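Glucoamylase (Thermoanaerobacterium thermosaccharolyticum, PDB 1LF6) hydrolyses terminal 1,4-linked alpha-D-glucose units from the non-reducing ends of glucan chains, probably releasing them as beta-D-glucose, as a family GH15 glucoamylase. Local coordinates at residues Phe77-Gly82 against Ala137-Leu142; Lys91-Lys96 against Gly116-Thr121; Tyr149-Ala154 against Ser242-Val247. All coordinates share one frame; numbering follows the deposited sequence.

Interaction 1: Phe77-Gly82 against Ala137-Leu142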
ATOM      1  N   PHE A  77      -8.947 -21.315   6.653  1.00 28.43           N
ATOM      2  CA  PHE A  77      -9.333 -22.694   6.914  1.00 30.54           C
ATOM      3  C   PHE A  77      -9.038 -23.076   8.355  1.00 31.07           C
ATOM      4  O   PHE A  77      -8.048 -22.627   8.938  1.00 29.52           O
ATOM      5  CB  PHE A  77      -8.577 -23.653   5.989  1.00 28.10           C
ATOM      6  CG  PHE A  77      -9.154 -23.745   4.610  1.00 29.08           C
ATOM      7  CD1 PHE A  77     -10.423 -24.280   4.411  1.00 27.72           C
ATOM      8  CD2 PHE A  77      -8.437 -23.292   3.510  1.00 25.97           C
ATOM      9  CE1 PHE A  77     -10.969 -24.361   3.136  1.00 26.12           C
ATOM     10  CE2 PHE A  77      -8.974 -23.370   2.234  1.00 26.94           C
ATOM     11  CZ  PHE A  77     -10.244 -23.906   2.045  1.00 27.18           C
ATOM     12  N   ILE A  78      -9.914 -23.902   8.920  1.00 32.12           N
ATOM     13  CA  ILE A  78      -9.746 -24.397  10.279  1.00 34.64           C
ATOM     14  C   ILE A  78      -9.847 -25.914  10.181  1.00 35.36           C
ATOM     15  O   ILE A  78     -10.783 -26.440   9.574  1.00 35.17           O
ATOM     16  CB  ILE A  78     -10.854 -23.889  11.230  1.00 35.07           C
ATOM     17  CG1 ILE A  78     -10.932 -22.362  11.177  1.00 34.88           C
ATOM     18  CG2 ILE A  78     -10.559 -24.349  12.654  1.00 34.11           C
ATOM     19  CD1 ILE A  78      -9.636 -21.666  11.560  1.00 35.58           C
ATOM     20  N   VAL A  79      -8.880 -26.613  10.764  1.00 35.99           N
ATOM     21  CA  VAL A  79      -8.879 -28.070  10.716  1.00 38.76           C
ATOM     22  C   VAL A  79      -8.883 -28.683  12.107  1.00 39.43           C
ATOM     23  O   VAL A  79      -8.324 -28.123  13.048  1.00 39.42           O
ATOM     24  CB  VAL A  79      -7.653 -28.605   9.934  1.00 39.98           C
ATOM     25  CG1 VAL A  79      -6.392 -27.959  10.453  1.00 41.23           C
ATOM     26  CG2 VAL A  79      -7.554 -30.117  10.075  1.00 39.55           C
ATOM     27  N   THR A  80      -9.531 -29.837  12.227  1.00 39.29           N
ATOM     28  CA  THR A  80      -9.610 -30.542  13.494  1.00 40.70           C
ATOM     29  C   THR A  80      -9.711 -32.041  13.242  1.00 41.09           C
ATOM     30  O   THR A  80      -9.924 -32.476  12.109  1.00 39.13           O
ATOM     31  CB  THR A  80     -10.843 -30.094  14.305  1.00 40.73           C
ATOM     32  OG1 THR A  80     -10.804 -30.699  15.602  1.00 43.38           O
ATOM     33  CG2 THR A  80     -12.127 -30.509  13.602  1.00 39.19           C
ATOM     34  N   ASP A  81      -9.548 -32.824  14.302  1.00 42.34           N
ATOM     35  CA  ASP A  81      -9.642 -34.275  14.207  1.00 43.47           C
ATOM     36  C   ASP A  81     -11.012 -34.706  14.720  1.00 44.27           C
ATOM     37  O   ASP A  81     -11.338 -35.894  14.743  1.00 44.35           O
ATOM     38  CB  ASP A  81      -8.546 -34.932  15.046  1.00 42.18           C
ATOM     39  CG  ASP A  81      -8.634 -34.560  16.518  1.00 42.97           C
ATOM     40  OD1 ASP A  81      -7.809 -35.065  17.309  1.00 41.82           O
ATOM     41  OD2 ASP A  81      -9.525 -33.763  16.883  1.00 40.96           O
ATOM     42  N   GLY A  82     -11.809 -33.721  15.127  1.00 45.95           N
ATOM     43  CA  GLY A  82     -13.138 -33.989  15.650  1.00 47.38           C
ATOM     44  C   GLY A  82     -13.077 -34.574  17.049  1.00 48.81           C
ATOM     45  O   GLY A  82     -14.095 -34.984  17.608  1.00 48.28           O
ATOM     46  N   ALA A 137      -8.059 -25.014  -3.521  1.00 30.43           N
ATOM     47  CA  ALA A 137      -7.359 -25.533  -2.360  1.00 29.65           C
ATOM     48  C   ALA A 137      -7.419 -27.048  -2.330  1.00 30.48           C
ATOM     49  O   ALA A 137      -8.343 -27.656  -2.870  1.00 30.25           O
ATOM     50  CB  ALA A 137      -7.970 -24.962  -1.086  1.00 29.62           C
ATOM     51  N   LYS A 138      -6.415 -27.646  -1.702  1.00 31.57           N
ATOM     52  CA  LYS A 138      -6.337 -29.088  -1.558  1.00 32.63           C
ATOM     53  C   LYS A 138      -5.793 -29.379  -0.167  1.00 32.18           C
ATOM     54  O   LYS A 138      -4.855 -28.723   0.294  1.00 30.08           O
ATOM     55  CB  LYS A 138      -5.413 -29.700  -2.615  1.00 35.59           C
ATOM     56  CG  LYS A 138      -3.942 -29.341  -2.461  1.00 38.99           C
ATOM     57  CD  LYS A 138      -3.064 -30.159  -3.408  1.00 42.88           C
ATOM     58  CE  LYS A 138      -1.596 -29.768  -3.270  1.00 45.30           C
ATOM     59  NZ  LYS A 138      -0.697 -30.540  -4.179  1.00 48.00           N
ATOM     60  N   PHE A 139      -6.397 -30.351   0.504  1.00 31.90           N
ATOM     61  CA  PHE A 139      -5.978 -30.726   1.843  1.00 32.54           C
ATOM     62  C   PHE A 139      -5.200 -32.028   1.804  1.00 33.87           C
ATOM     63  O   PHE A 139      -5.578 -32.962   1.099  1.00 33.56           O
ATOM     64  CB  PHE A 139      -7.206 -30.870   2.748  1.00 31.86           C
ATOM     65  CG  PHE A 139      -6.883 -31.302   4.148  1.00 32.09           C
ATOM     66  CD1 PHE A 139      -6.825 -32.653   4.480  1.00 33.17           C
ATOM     67  CD2 PHE A 139      -6.620 -30.358   5.134  1.00 32.27           C
ATOM     68  CE1 PHE A 139      -6.509 -33.058   5.773  1.00 32.55           C
ATOM     69  CE2 PHE A 139      -6.302 -30.749   6.430  1.00 33.52           C
ATOM     70  CZ  PHE A 139      -6.246 -32.105   6.751  1.00 33.82           C
ATOM     71  N   GLU A 140      -4.108 -32.084   2.560  1.00 35.11           N
ATOM     72  CA  GLU A 140      -3.283 -33.286   2.615  1.00 37.00           C
ATOM     73  C   GLU A 140      -3.046 -33.727   4.048  1.00 37.60           C
ATOM     74  O   GLU A 140      -2.634 -32.934   4.890  1.00 36.84           O
ATOM     75  CB  GLU A 140      -1.917 -33.050   1.973  1.00 38.39           C
ATOM     76  CG  GLU A 140      -1.931 -32.646   0.518  1.00 39.69           C
ATOM     77  CD  GLU A 140      -0.526 -32.562  -0.045  1.00 40.14           C
ATOM     78  OE1 GLU A 140       0.074 -33.628  -0.290  1.00 41.63           O
ATOM     79  OE2 GLU A 140      -0.014 -31.437  -0.224  1.00 39.62           O
ATOM     80  N   ALA A 141      -3.302 -35.000   4.323  1.00 39.45           N
ATOM     81  CA  ALA A 141      -3.077 -35.538   5.656  1.00 41.90           C
ATOM     82  C   ALA A 141      -1.626 -36.004   5.714  1.00 43.03           C
ATOM     83  O   ALA A 141      -1.269 -37.001   5.085  1.00 43.84           O
ATOM     84  CB  ALA A 141      -4.016 -36.706   5.918  1.00 42.34           C
ATOM     85  N   LEU A 142      -0.791 -35.276   6.451  1.00 43.92           N
ATOM     86  CA  LEU A 142       0.620 -35.633   6.570  1.00 44.90           C
ATOM     87  C   LEU A 142       0.791 -36.866   7.446  1.00 45.92           C
ATOM     88  O   LEU A 142       1.547 -37.775   7.110  1.00 46.23           O
ATOM     89  CB  LEU A 142       1.432 -34.463   7.136  1.00 44.05           C
ATOM     90  CG  LEU A 142       1.542 -33.227   6.234  1.00 43.72           C
ATOM     91  CD1 LEU A 142       2.477 -32.211   6.872  1.00 42.90           C
ATOM     92  CD2 LEU A 142       2.061 -33.630   4.860  1.00 43.15           C
TER
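Phe-139 and Val-79 meet across the interior of a beta sandwich, and Ala-137 meets Phe-77 two residues earlier on each strand. The CG2 methyl of Val-79 does the touching in the first pair. Val-79 CG2 lies 3.9 Å from Phe-139 CE2 and 4.1 Å from Phe-139 CZ. The methyl comes in obliquely, and the two side chains cross at about a right angle. The ring reaches this place because Phe-139 CG is anti to its backbone N (chi1 178°).

In the second pair a small residue faces a large one. Ala-137 has just its CB to offer, and the Phe-77 ring crosses most of the gap. Phe-77 CE2 comes to 3.8 Å from Ala-137 CB, again obliquely. Phe-77 CG is anti to the carbonyl carbon (chi1 -80°), which swings the ring toward strand 132-141; CE2 and CZ, at its far end, do the touching. The backbones stay well apart, 9.7 Å between Val-79 CA and Phe-139 CA. No hydrogen bond joins the segments, and the four touching residues are all buried.

The inward residues alternate with others that serve different neighbours. At the end of strand 70-80, Thr-80 OG1 accepts a hydrogen bond from Gly-82 N at 3.2 Å, which makes an ST turn. Glu-140 forms a salt bridge with Arg-119 of strand 118-126.

Strand 70-80 pairs with strand 150-157, and Phe-77 also rests on Leu-151 and Leu-153 there. On the outer surface of strand 70-80, Ile-78 packs on Met-210 and Leu-213 of helix 209-216. Strand 132-141 lies in the opposing sheet between strands 118-126 and 243-251.

Interaction 2: Lys91-Lys96 against Gly116-Thr121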
ATOM      1  N   LYS A  91      -2.395 -19.169  12.180  1.00 30.31           N
ATOM      2  CA  LYS A  91      -1.514 -19.025  13.337  1.00 30.08           C
ATOM      3  C   LYS A  91      -0.848 -20.317  13.791  1.00 30.16           C
ATOM      4  O   LYS A  91       0.155 -20.279  14.502  1.00 28.52           O
ATOM      5  CB  LYS A  91      -2.287 -18.412  14.504  1.00 32.73           C
ATOM      6  CG  LYS A  91      -3.602 -19.093  14.790  1.00 35.90           C
ATOM      7  CD  LYS A  91      -4.720 -18.076  14.952  1.00 38.17           C
ATOM      8  CE  LYS A  91      -4.487 -17.174  16.153  1.00 38.54           C
ATOM      9  NZ  LYS A  91      -5.617 -16.224  16.328  1.00 38.72           N
ATOM     10  N   ASP A  92      -1.394 -21.456  13.377  1.00 29.82           N
ATOM     11  CA  ASP A  92      -0.838 -22.743  13.784  1.00 29.82           C
ATOM     12  C   ASP A  92      -0.131 -23.487  12.659  1.00 30.21           C
ATOM     13  O   ASP A  92       0.160 -24.678  12.786  1.00 31.04           O
ATOM     14  CB  ASP A  92      -1.942 -23.630  14.363  1.00 29.98           C
ATOM     15  CG  ASP A  92      -2.693 -22.957  15.494  1.00 28.00           C
ATOM     16  OD1 ASP A  92      -2.030 -22.364  16.369  1.00 28.23           O
ATOM     17  OD2 ASP A  92      -3.939 -23.025  15.510  1.00 28.88           O
ATOM     18  N   ALA A  93       0.148 -22.789  11.564  1.00 29.01           N
ATOM     19  CA  ALA A  93       0.823 -23.405  10.430  1.00 28.41           C
ATOM     20  C   ALA A  93       1.834 -22.443   9.820  1.00 27.98           C
ATOM     21  O   ALA A  93       1.691 -21.229   9.938  1.00 29.53           O
ATOM     22  CB  ALA A  93      -0.204 -23.825   9.384  1.00 27.36           C
ATOM     23  N   ILE A  94       2.861 -22.993   9.182  1.00 28.48           N
ATOM     24  CA  ILE A  94       3.890 -22.179   8.540  1.00 27.80           C
ATOM     25  C   ILE A  94       3.480 -21.983   7.087  1.00 26.91           C
ATOM     26  O   ILE A  94       3.196 -22.950   6.382  1.00 27.21           O
ATOM     27  CB  ILE A  94       5.260 -22.868   8.571  1.00 28.51           C
ATOM     28  CG1 ILE A  94       5.635 -23.233  10.014  1.00 29.36           C
ATOM     29  CG2 ILE A  94       6.307 -21.951   7.959  1.00 29.18           C
ATOM     30  CD1 ILE A  94       5.727 -22.048  10.947  1.00 31.38           C
ATOM     31  N   SER A  95       3.455 -20.734   6.638  1.00 26.15           N
ATOM     32  CA  SER A  95       3.050 -20.434   5.271  1.00 25.76           C
ATOM     33  C   SER A  95       4.221 -20.061   4.379  1.00 25.42           C
ATOM     34  O   SER A  95       5.124 -19.332   4.789  1.00 24.59           O
ATOM     35  CB  SER A  95       2.024 -19.298   5.269  1.00 26.63           C
ATOM     36  OG  SER A  95       1.476 -19.100   3.976  1.00 26.81           O
ATOM     37  N   LYS A  96       4.195 -20.579   3.155  1.00 24.93           N
ATOM     38  CA  LYS A  96       5.222 -20.302   2.157  1.00 25.88           C
ATOM     39  C   LYS A  96       4.483 -19.727   0.961  1.00 24.21           C
ATOM     40  O   LYS A  96       3.506 -20.315   0.494  1.00 25.29           O
ATOM     41  CB  LYS A  96       5.939 -21.591   1.731  1.00 28.77           C
ATOM     42  CG  LYS A  96       6.606 -22.351   2.867  1.00 33.29           C
ATOM     43  CD  LYS A  96       7.715 -21.529   3.497  1.00 36.66           C
ATOM     44  CE  LYS A  96       8.285 -22.218   4.725  1.00 37.23           C
ATOM     45  NZ  LYS A  96       9.371 -21.408   5.348  1.00 40.09           N
ATOM     46  N   GLY A 116       2.948 -30.772  12.001  1.00 39.80           N
ATOM     47  CA  GLY A 116       3.110 -31.699  10.895  1.00 39.67           C
ATOM     48  C   GLY A 116       2.025 -32.737  10.697  1.00 40.27           C
ATOM     49  O   GLY A 116       2.316 -33.879  10.339  1.00 41.73           O
ATOM     50  N   ARG A 117       0.773 -32.349  10.912  1.00 38.93           N
ATOM     51  CA  ARG A 117      -0.337 -33.275  10.746  1.00 38.15           C
ATOM     52  C   ARG A 117      -1.031 -33.076   9.405  1.00 36.92           C
ATOM     53  O   ARG A 117      -1.518 -34.032   8.803  1.00 35.19           O
ATOM     54  CB  ARG A 117      -1.339 -33.096  11.891  1.00 39.90           C
ATOM     55  CG  ARG A 117      -0.732 -33.357  13.265  1.00 43.24           C
ATOM     56  CD  ARG A 117      -1.650 -32.928  14.396  1.00 45.96           C
ATOM     57  NE  ARG A 117      -2.069 -31.535  14.254  1.00 50.02           N
ATOM     58  CZ  ARG A 117      -2.546 -30.788  15.246  1.00 51.14           C
ATOM     59  NH1 ARG A 117      -2.664 -31.293  16.467  1.00 52.76           N
ATOM     60  NH2 ARG A 117      -2.914 -29.537  15.011  1.00 51.50           N
ATOM     61  N   TYR A 118      -1.066 -31.834   8.933  1.00 35.09           N
ATOM     62  CA  TYR A 118      -1.713 -31.535   7.663  1.00 34.54           C
ATOM     63  C   TYR A 118      -0.948 -30.507   6.835  1.00 34.36           C
ATOM     64  O   TYR A 118       0.050 -29.938   7.279  1.00 33.67           O
ATOM     65  CB  TYR A 118      -3.134 -31.016   7.898  1.00 35.21           C
ATOM     66  CG  TYR A 118      -3.175 -29.689   8.621  1.00 36.37           C
ATOM     67  CD1 TYR A 118      -3.197 -29.629  10.015  1.00 36.04           C
ATOM     68  CD2 TYR A 118      -3.142 -28.489   7.909  1.00 36.46           C
ATOM     69  CE1 TYR A 118      -3.184 -28.402  10.683  1.00 36.52           C
ATOM     70  CE2 TYR A 118      -3.126 -27.259   8.567  1.00 36.31           C
ATOM     71  CZ  TYR A 118      -3.145 -27.224   9.952  1.00 36.74           C
ATOM     72  OH  TYR A 118      -3.111 -26.013  10.603  1.00 36.89           O
ATOM     73  N   ARG A 119      -1.444 -30.277   5.624  1.00 33.36           N
ATOM     74  CA  ARG A 119      -0.855 -29.314   4.703  1.00 31.38           C
ATOM     75  C   ARG A 119      -1.954 -28.831   3.773  1.00 30.20           C
ATOM     76  O   ARG A 119      -2.704 -29.632   3.217  1.00 31.63           O
ATOM     77  CB  ARG A 119       0.258 -29.965   3.879  1.00 33.90           C
ATOM     78  CG  ARG A 119       0.929 -29.022   2.889  1.00 34.59           C
ATOM     79  CD  ARG A 119       1.677 -29.801   1.828  1.00 37.12           C
ATOM     80  NE  ARG A 119       2.774 -30.574   2.396  1.00 39.29           N
ATOM     81  CZ  ARG A 119       3.289 -31.662   1.833  1.00 39.52           C
ATOM     82  NH1 ARG A 119       4.290 -32.300   2.421  1.00 40.03           N
ATOM     83  NH2 ARG A 119       2.792 -32.117   0.690  1.00 39.46           N
ATOM     84  N   ILE A 120      -2.060 -27.518   3.617  1.00 27.86           N
ATOM     85  CA  ILE A 120      -3.070 -26.949   2.736  1.00 26.31           C
ATOM     86  C   ILE A 120      -2.376 -26.120   1.663  1.00 26.71           C
ATOM     87  O   ILE A 120      -1.546 -25.262   1.968  1.00 27.95           O
ATOM     88  CB  ILE A 120      -4.058 -26.048   3.516  1.00 25.05           C
ATOM     89  CG1 ILE A 120      -4.774 -26.865   4.595  1.00 25.29           C
ATOM     90  CG2 ILE A 120      -5.076 -25.442   2.559  1.00 23.97           C
ATOM     91  CD1 ILE A 120      -5.787 -26.072   5.408  1.00 25.52           C
ATOM     92  N   THR A 121      -2.707 -26.387   0.406  1.00 25.92           N
ATOM     93  CA  THR A 121      -2.105 -25.656  -0.703  1.00 26.26           C
ATOM     94  C   THR A 121      -3.183 -24.843  -1.409  1.00 25.18           C
ATOM     95  O   THR A 121      -4.267 -25.352  -1.693  1.00 24.84           O
ATOM     96  CB  THR A 121      -1.444 -26.623  -1.703  1.00 28.18           C
ATOM     97  OG1 THR A 121      -0.445 -27.390  -1.021  1.00 28.21           O
ATOM     98  CG2 THR A 121      -0.795 -25.854  -2.850  1.00 26.87           C
TER
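The Tyr-118 ring carries this contact, and its two sides meet different things. On one side of the ring plane lies Ala-93, whose CB is 3.8 Å from Tyr-118 OH. The backbone carbonyl of Asp-92 is on that side too, with Asp-92 O at 4.2 Å from Tyr-118 OH. That is too long for a hydrogen bond. On the opposite side Val-79 of strand 70-80 packs against the ring, and Phe-139 also touches this side chain. The phenol end alone reaches segment 91-96. Tyr-118 CG sits between the backbone N and the carbonyl carbon (chi1 65°), and this turns the ring out from its strand toward Ala-93.

The two segments belong to an antiparallel meander in the larger sheet of the N-terminal domain. Strand 107-113 runs between strands 93-99 and 118-126 and bonds to both. The contact therefore skips one strand, near the N-terminal ends of strands 93-99 and 118-126. There Ala-93 CA and Arg-119 CA are 8.4 Å apart.

No hydrogen bond crosses between the segments. Tyr-118 OH is buried by the contact and has no polar partner in the model. The Asp-92 side chain sets out toward segment 116-121, but its OD2 accepts a hydrogen bond from the backbone N of Asp-88. Asp-92 OD2 and Arg-117 NH2 are 6.6 Å apart, so any attraction between these charges is at most long-range. Arg-117 has nearer partners: a salt bridge from NE to Asp-113 and a cation-pi contact with Phe-85. Pro-87, in the preceding loop, touches Asp-92, Arg-117 and Tyr-118.

Interaction 3: Tyr149-Ala154 against Ser242-Val247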
ATOM      1  N   TYR A 149      -9.605 -36.309   9.636  1.00 43.42           N
ATOM      2  CA  TYR A 149      -9.628 -34.860   9.768  1.00 42.00           C
ATOM      3  C   TYR A 149     -10.907 -34.212   9.250  1.00 41.85           C
ATOM      4  O   TYR A 149     -11.628 -34.779   8.427  1.00 40.85           O
ATOM      5  CB  TYR A 149      -8.425 -34.260   9.031  1.00 40.87           C
ATOM      6  CG  TYR A 149      -7.087 -34.695   9.584  1.00 39.41           C
ATOM      7  CD1 TYR A 149      -6.613 -34.186  10.792  1.00 38.39           C
ATOM      8  CD2 TYR A 149      -6.302 -35.631   8.911  1.00 38.09           C
ATOM      9  CE1 TYR A 149      -5.388 -34.596  11.318  1.00 37.95           C
ATOM     10  CE2 TYR A 149      -5.076 -36.050   9.429  1.00 36.95           C
ATOM     11  CZ  TYR A 149      -4.625 -35.528  10.630  1.00 37.74           C
ATOM     12  OH  TYR A 149      -3.413 -35.927  11.145  1.00 37.87           O
ATOM     13  N   LYS A 150     -11.182 -33.015   9.756  1.00 41.50           N
ATOM     14  CA  LYS A 150     -12.344 -32.242   9.339  1.00 41.21           C
ATOM     15  C   LYS A 150     -11.806 -30.889   8.891  1.00 40.34           C
ATOM     16  O   LYS A 150     -10.927 -30.322   9.538  1.00 40.51           O
ATOM     17  CB  LYS A 150     -13.327 -32.048  10.499  1.00 42.34           C
ATOM     18  CG  LYS A 150     -14.167 -33.268  10.857  1.00 43.97           C
ATOM     19  CD  LYS A 150     -13.341 -34.354  11.528  1.00 45.34           C
ATOM     20  CE  LYS A 150     -14.233 -35.499  11.996  1.00 46.49           C
ATOM     21  NZ  LYS A 150     -13.448 -36.650  12.520  1.00 45.01           N
ATOM     22  N   LEU A 151     -12.327 -30.373   7.785  1.00 38.80           N
ATOM     23  CA  LEU A 151     -11.870 -29.090   7.274  1.00 37.04           C
ATOM     24  C   LEU A 151     -13.017 -28.093   7.212  1.00 35.52           C
ATOM     25  O   LEU A 151     -14.061 -28.370   6.619  1.00 35.57           O
ATOM     26  CB  LEU A 151     -11.264 -29.266   5.880  1.00 35.82           C
ATOM     27  CG  LEU A 151     -10.691 -28.011   5.225  1.00 35.25           C
ATOM     28  CD1 LEU A 151      -9.469 -27.532   5.992  1.00 34.53           C
ATOM     29  CD2 LEU A 151     -10.326 -28.324   3.784  1.00 35.90           C
ATOM     30  N   TYR A 152     -12.819 -26.933   7.830  1.00 34.73           N
ATOM     31  CA  TYR A 152     -13.847 -25.902   7.838  1.00 33.42           C
ATOM     32  C   TYR A 152     -13.321 -24.583   7.283  1.00 31.69           C
ATOM     33  O   TYR A 152     -12.157 -24.231   7.475  1.00 30.62           O
ATOM     34  CB  TYR A 152     -14.381 -25.690   9.259  1.00 35.29           C
ATOM     35  CG  TYR A 152     -14.788 -26.970   9.961  1.00 37.14           C
ATOM     36  CD1 TYR A 152     -13.846 -27.747  10.634  1.00 36.98           C
ATOM     37  CD2 TYR A 152     -16.111 -27.414   9.936  1.00 37.36           C
ATOM     38  CE1 TYR A 152     -14.210 -28.934  11.265  1.00 37.05           C
ATOM     39  CE2 TYR A 152     -16.487 -28.601  10.562  1.00 37.22           C
ATOM     40  CZ  TYR A 152     -15.529 -29.357  11.224  1.00 38.10           C
ATOM     41  OH  TYR A 152     -15.887 -30.538  11.836  1.00 38.10           O
ATOM     42  N   LEU A 153     -14.198 -23.864   6.593  1.00 31.09           N
ATOM     43  CA  LEU A 153     -13.863 -22.580   5.996  1.00 30.48           C
ATOM     44  C   LEU A 153     -14.597 -21.484   6.760  1.00 29.29           C
ATOM     45  O   LEU A 153     -15.812 -21.563   6.952  1.00 29.37           O
ATOM     46  CB  LEU A 153     -14.290 -22.560   4.524  1.00 31.40           C
ATOM     47  CG  LEU A 153     -13.951 -21.310   3.704  1.00 32.60           C
ATOM     48  CD1 LEU A 153     -12.442 -21.158   3.621  1.00 34.46           C
ATOM     49  CD2 LEU A 153     -14.549 -21.425   2.308  1.00 32.92           C
ATOM     50  N   ALA A 154     -13.860 -20.465   7.197  1.00 28.12           N
ATOM     51  CA  ALA A 154     -14.449 -19.353   7.940  1.00 27.68           C
ATOM     52  C   ALA A 154     -14.293 -18.056   7.159  1.00 27.63           C
ATOM     53  O   ALA A 154     -13.185 -17.551   6.985  1.00 28.33           O
ATOM     54  CB  ALA A 154     -13.791 -19.225   9.308  1.00 26.51           C
ATOM     55  N   SER A 242     -10.588 -34.000  -1.822  1.00 40.90           N
ATOM     56  CA  SER A 242      -9.631 -33.284  -0.985  1.00 39.51           C
ATOM     57  C   SER A 242      -9.180 -31.989  -1.665  1.00 38.15           C
ATOM     58  O   SER A 242      -8.527 -31.151  -1.050  1.00 36.74           O
ATOM     59  CB  SER A 242      -8.417 -34.169  -0.696  1.00 39.98           C
ATOM     60  OG  SER A 242      -7.755 -34.532  -1.894  1.00 41.48           O
ATOM     61  N   GLU A 243      -9.536 -31.840  -2.939  1.00 37.44           N
ATOM     62  CA  GLU A 243      -9.183 -30.652  -3.712  1.00 37.40           C
ATOM     63  C   GLU A 243     -10.466 -30.026  -4.249  1.00 35.89           C
ATOM     64  O   GLU A 243     -11.291 -30.710  -4.857  1.00 35.26           O
ATOM     65  CB  GLU A 243      -8.254 -31.028  -4.865  1.00 40.81           C
ATOM     66  CG  GLU A 243      -7.719 -29.836  -5.649  1.00 45.50           C
ATOM     67  CD  GLU A 243      -6.518 -30.196  -6.506  1.00 47.28           C
ATOM     68  OE1 GLU A 243      -6.002 -29.305  -7.207  1.00 50.66           O
ATOM     69  OE2 GLU A 243      -6.089 -31.370  -6.478  1.00 49.38           O
ATOM     70  N   PHE A 244     -10.625 -28.724  -4.034  1.00 33.08           N
ATOM     71  CA  PHE A 244     -11.839 -28.028  -4.448  1.00 31.54           C
ATOM     72  C   PHE A 244     -11.602 -26.560  -4.799  1.00 31.11           C
ATOM     73  O   PHE A 244     -10.510 -26.032  -4.608  1.00 30.80           O
ATOM     74  CB  PHE A 244     -12.858 -28.107  -3.316  1.00 31.88           C
ATOM     75  CG  PHE A 244     -12.283 -27.740  -1.976  1.00 31.35           C
ATOM     76  CD1 PHE A 244     -11.490 -28.643  -1.279  1.00 29.48           C
ATOM     77  CD2 PHE A 244     -12.485 -26.471  -1.441  1.00 30.91           C
ATOM     78  CE1 PHE A 244     -10.901 -28.290  -0.065  1.00 30.63           C
ATOM     79  CE2 PHE A 244     -11.899 -26.107  -0.226  1.00 30.89           C
ATOM     80  CZ  PHE A 244     -11.105 -27.017   0.461  1.00 29.00           C
ATOM     81  N   GLU A 245     -12.646 -25.906  -5.298  1.00 30.54           N
ATOM     82  CA  GLU A 245     -12.562 -24.506  -5.687  1.00 31.15           C
ATOM     83  C   GLU A 245     -13.553 -23.638  -4.913  1.00 30.64           C
ATOM     84  O   GLU A 245     -14.760 -23.895  -4.929  1.00 29.99           O
ATOM     85  CB  GLU A 245     -12.842 -24.362  -7.183  1.00 33.10           C
ATOM     86  CG  GLU A 245     -11.968 -25.230  -8.067  1.00 38.22           C
ATOM     87  CD  GLU A 245     -12.315 -25.106  -9.542  1.00 40.47           C
ATOM     88  OE1 GLU A 245     -11.676 -25.800 -10.360  1.00 42.51           O
ATOM     89  OE2 GLU A 245     -13.224 -24.317  -9.882  1.00 40.91           O
ATOM     90  N   ILE A 246     -13.041 -22.612  -4.238  1.00 29.26           N
ATOM     91  CA  ILE A 246     -13.890 -21.695  -3.485  1.00 27.34           C
ATOM     92  C   ILE A 246     -13.997 -20.398  -4.279  1.00 27.57           C
ATOM     93  O   ILE A 246     -12.984 -19.842  -4.716  1.00 28.66           O
ATOM     94  CB  ILE A 246     -13.302 -21.406  -2.078  1.00 28.11           C
ATOM     95  CG1 ILE A 246     -13.294 -22.692  -1.247  1.00 26.28           C
ATOM     96  CG2 ILE A 246     -14.129 -20.332  -1.367  1.00 26.23           C
ATOM     97  CD1 ILE A 246     -14.672 -23.314  -1.051  1.00 23.64           C
ATOM     98  N   VAL A 247     -15.222 -19.924  -4.480  1.00 27.70           N
ATOM     99  CA  VAL A 247     -15.438 -18.698  -5.234  1.00 27.72           C
ATOM    100  C   VAL A 247     -16.235 -17.663  -4.448  1.00 28.33           C
ATOM    101  O   VAL A 247     -17.277 -17.973  -3.871  1.00 28.20           O
ATOM    102  CB  VAL A 247     -16.176 -18.980  -6.570  1.00 28.40           C
ATOM    103  CG1 VAL A 247     -16.402 -17.680  -7.331  1.00 25.61           C
ATOM    104  CG2 VAL A 247     -15.369 -19.955  -7.414  1.00 27.95           C
TER
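The core of the large beta sandwich in the N-terminal domain is built here by two facing strands. Strand 150-157 belongs to one sheet and strand 243-251 to the other. Each sends alternate side chains inward, Leu-151 and Leu-153 from the first, Phe-244 and Ile-246 from the second.

Leu-151 and Phe-244 approach from opposite directions. The CD2 methyl of Leu-151 is 3.7 Å from Phe-244 CZ and 3.9 Å from CE1 of the same ring. It comes in obliquely at the far end of the ring. Phe-244 CG sits between its backbone N and carbonyl carbon (chi1 48°), which carries the ring up from its strand to meet the leucine methyl. Within the same strand, Ile-246 CG1 lies at the edge of the Phe-244 ring, in its plane.

Leu-153 and Ile-246 reach toward each other tip to tip. Again one methyl does the work: Leu-153 CD2 is 3.9 Å from Ile-246 CD1 and 3.9 Å from Ile-246 CG2. Both branches of the isoleucine thus share one leucine methyl. Leu-153 extends across the interface because its CG is anti to the backbone N (chi1 -177°).

The backbones keep apart, with 9.5 Å between Leu-153 CA and Ile-246 CA. Their polar groups bond within their own sheets: Leu-151 pairs with Ile-236 and Leu-153 with Ala-234, both on strand 230-236. Phe-244 pairs with Ala-137 on strand 132-141. Ile-236 also touches Leu-151 and Phe-244 with its side chain, and Met-135 lies against Ile-246.

All four touching residues are buried and all the meeting groups are apolar. Without a hydrogen bond or charge between the segments, the contact between the sheets here rests on apolar packing, so its hold is probably mainly hydrophobic.

Overall arrangement
From the N terminus, the first of the contact segments, on strand 70-80, opens interaction 1, which closes at 137-142. Interaction 2 is nested inside that loop: 91-96 and 116-121 are joined round strand 107-113. Interaction 3 follows in series, opening at 149-154 and closing at 242-247. None of the loops cross. Interactions 1 and 3 both bridge the two sheets of the sandwich and share them, since strand 70-80 pairs with 150-157 and strand 132-141 with 243-251. Interaction 2 joins the short helix 89-92 and the start of strand 93-99 to strand 118-126 in the larger sheet. All three lie in the N-terminal domain, away from the annotated catalytic and substrate-binding residues.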